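Local coordinates for diaphanous protein (Entamoeba histolytica, PDB 4DVG) that probably binds Rho-family GTPases through its GTPase-binding and FH3 armadillo-like region, as in diaphanous-related formins that regulate actin assembly, at residues Leu179-Ile182 and Thr183-Ser187. Residues are numbered along the deposited sequence; the frame is centred on the assembly and turned at random.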
ATOM      1  N   LEU B 179      -6.050  -5.432  11.714  1.00 43.72           N
ATOM      2  CA  LEU B 179      -6.979  -4.802  12.632  1.00 46.66           C
ATOM      3  C   LEU B 179      -7.883  -3.838  11.868  1.00 49.07           C
ATOM      4  O   LEU B 179      -9.106  -3.838  12.044  1.00 47.41           O
ATOM      5  CB  LEU B 179      -6.242  -4.077  13.747  1.00 44.59           C
ATOM      6  CG  LEU B 179      -7.125  -3.339  14.755  1.00 49.40           C
ATOM      7  CD1 LEU B 179      -7.597  -4.264  15.860  1.00 49.75           C
ATOM      8  CD2 LEU B 179      -6.384  -2.153  15.335  1.00 44.40           C
ATOM      9  N   LEU B 180      -7.267  -3.030  11.005  1.00 47.48           N
ATOM     10  CA  LEU B 180      -7.992  -2.074  10.199  1.00 43.02           C
ATOM     11  C   LEU B 180      -9.046  -2.768   9.344  1.00 49.98           C
ATOM     12  O   LEU B 180     -10.148  -2.231   9.134  1.00 51.66           O
ATOM     13  CB  LEU B 180      -7.045  -1.287   9.315  1.00 40.50           C
ATOM     14  CG  LEU B 180      -6.178  -0.234   9.999  1.00 47.85           C
ATOM     15  CD1 LEU B 180      -5.261   0.397   8.947  1.00 40.33           C
ATOM     16  CD2 LEU B 180      -7.029   0.845  10.702  1.00 40.43           C
ATOM     17  N   GLU B 181      -8.713  -3.961   8.860  1.00 44.53           N
ATOM     18  CA  GLU B 181      -9.678  -4.731   8.097  1.00 38.87           C
ATOM     19  C   GLU B 181     -10.818  -5.296   8.985  1.00 43.12           C
ATOM     20  O   GLU B 181     -11.990  -5.177   8.632  1.00 41.00           O
ATOM     21  CB  GLU B 181      -8.998  -5.792   7.224  1.00 37.09           C
ATOM     22  CG  GLU B 181      -9.974  -6.652   6.398  1.00 54.09           C
ATOM     23  CD  GLU B 181     -11.010  -5.844   5.633  1.00 56.03           C
ATOM     24  OE1 GLU B 181     -10.763  -4.663   5.333  1.00 59.12           O
ATOM     25  OE2 GLU B 181     -12.079  -6.394   5.324  0.87 59.17           O
ATOM     26  N   ILE B 182     -10.478  -5.857  10.147  1.00 36.52           N
ATOM     27  CA  ILE B 182     -11.497  -6.246  11.125  1.00 36.75           C
ATOM     28  C   ILE B 182     -12.422  -5.060  11.480  1.00 47.28           C
ATOM     29  O   ILE B 182     -13.631  -5.232  11.602  1.00 51.78           O
ATOM     30  CB  ILE B 182     -10.875  -6.734  12.441  1.00 42.10           C
ATOM     31  CG1 ILE B 182      -9.733  -7.728  12.204  1.00 50.67           C
ATOM     32  CG2 ILE B 182     -11.923  -7.244  13.376  1.00 42.81           C
ATOM     33  CD1 ILE B 182     -10.144  -9.089  11.887  1.00 52.41           C
ATOM     34  N   THR B 183     -11.859  -3.867  11.661  1.00 46.57           N
ATOM     35  CA  THR B 183     -12.655  -2.749  12.174  1.00 52.85           C
ATOM     36  C   THR B 183     -13.642  -2.302  11.124  1.00 48.20           C
ATOM     37  O   THR B 183     -14.803  -2.058  11.420  1.00 54.64           O
ATOM     38  CB  THR B 183     -11.799  -1.533  12.586  1.00 47.05           C
ATOM     39  OG1 THR B 183     -11.040  -1.085  11.455  0.16 48.54           O
ATOM     40  CG2 THR B 183     -10.859  -1.919  13.668  1.00 41.94           C
ATOM     41  N   LEU B 184     -13.154  -2.186   9.897  1.00 46.33           N
ATOM     42  CA  LEU B 184     -13.996  -1.926   8.740  1.00 55.96           C
ATOM     43  C   LEU B 184     -15.139  -2.945   8.679  1.00 60.08           C
ATOM     44  O   LEU B 184     -16.299  -2.577   8.454  1.00 59.00           O
ATOM     45  CB  LEU B 184     -13.162  -2.000   7.467  1.00 62.08           C
ATOM     46  CG  LEU B 184     -13.846  -1.464   6.222  1.00 68.77           C
ATOM     47  CD1 LEU B 184     -14.028   0.029   6.381  1.00 73.31           C
ATOM     48  CD2 LEU B 184     -13.023  -1.795   4.981  1.00 65.63           C
ATOM     49  N   THR B 185     -14.821  -4.219   8.899  1.00 40.96           N
ATOM     50  CA  THR B 185     -15.864  -5.226   8.870  1.00 41.24           C
ATOM     51  C   THR B 185     -16.918  -4.962   9.940  1.00 42.20           C
ATOM     52  O   THR B 185     -18.109  -4.913   9.645  1.00 48.98           O
ATOM     53  CB  THR B 185     -15.302  -6.647   9.009  1.00 48.60           C
ATOM     54  OG1 THR B 185     -14.290  -6.865   8.016  1.00 39.24           O
ATOM     55  CG2 THR B 185     -16.424  -7.666   8.836  1.00 40.52           C
ATOM     56  N   SER B 186     -16.466  -4.761  11.175  1.00 44.78           N
ATOM     57  CA  SER B 186     -17.345  -4.526  12.330  1.00 46.41           C
ATOM     58  C   SER B 186     -18.361  -3.392  12.169  1.00 55.28           C
ATOM     59  O   SER B 186     -19.350  -3.338  12.893  1.00 60.94           O
ATOM     60  CB  SER B 186     -16.493  -4.225  13.562  1.00 49.21           C
ATOM     61  OG  SER B 186     -15.898  -2.937  13.480  1.00 57.76           O
ATOM     62  N   SER B 187     -18.092  -2.473  11.242  1.00 57.14           N
ATOM     63  CA  SER B 187     -18.902  -1.272  11.081  1.00 58.04           C
ATOM     64  C   SER B 187     -19.799  -1.431   9.864  1.00 55.46           C
ATOM     65  O   SER B 187     -20.701  -0.638   9.636  1.00 58.96           O
ATOM     66  CB  SER B 187     -18.014  -0.030  10.892  1.00 62.33           C
ATOM     67  OG  SER B 187     -17.539   0.077   9.542  1.00 61.64           O
TER
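Thr183 and Leu180 meet through a side-chain hydrogen bond, and Thr185 and Glu181 through another, each hydroxyl sharing a carbonyl oxygen that already serves the backbone of helix 172-187. Thr183 OG1 gives a hydrogen bond to Leu180 O at 2.7 Å, approaching above the carbonyl plane, while Leu184 N reaches the same oxygen from the same face at 3.1 Å. With chi1 at 58°, OG1 of Thr183 sits between its own backbone N and carbonyl carbon and lies over that acceptor three residues earlier. Thr185 instead donates four residues back, from OG1 to Glu181 O at 2.9 Å; here the hydroxyl and Thr185 N arrive from opposite faces of the plane. The helical i to i+4 backbone bonds continue with Thr183 N to Leu179 O and Ser186 N to Ile182 O.

Nonpolar contact is slighter: the methyl CG2 of Thr183 lies 4.1 Å from CG of Leu179. Separately, the bent chain of Glu181 sets a carboxylate oxygen against a methyl, OE1 being 3.7 Å from Leu184 CD2, while OE2 is hydrogen-bonded to Thr148 OG1 of helix 145-152. Leu179 packs on helix 236-249, and Thr185 against Leu151, Ile152 and Val205. Threonine suits this place because one small side chain offers both hydroxyl and methyl: the hydroxyl of the buried Thr185 is satisfied by Glu181 O, within its own helix, which lets a polar residue sit among nonpolar neighbours.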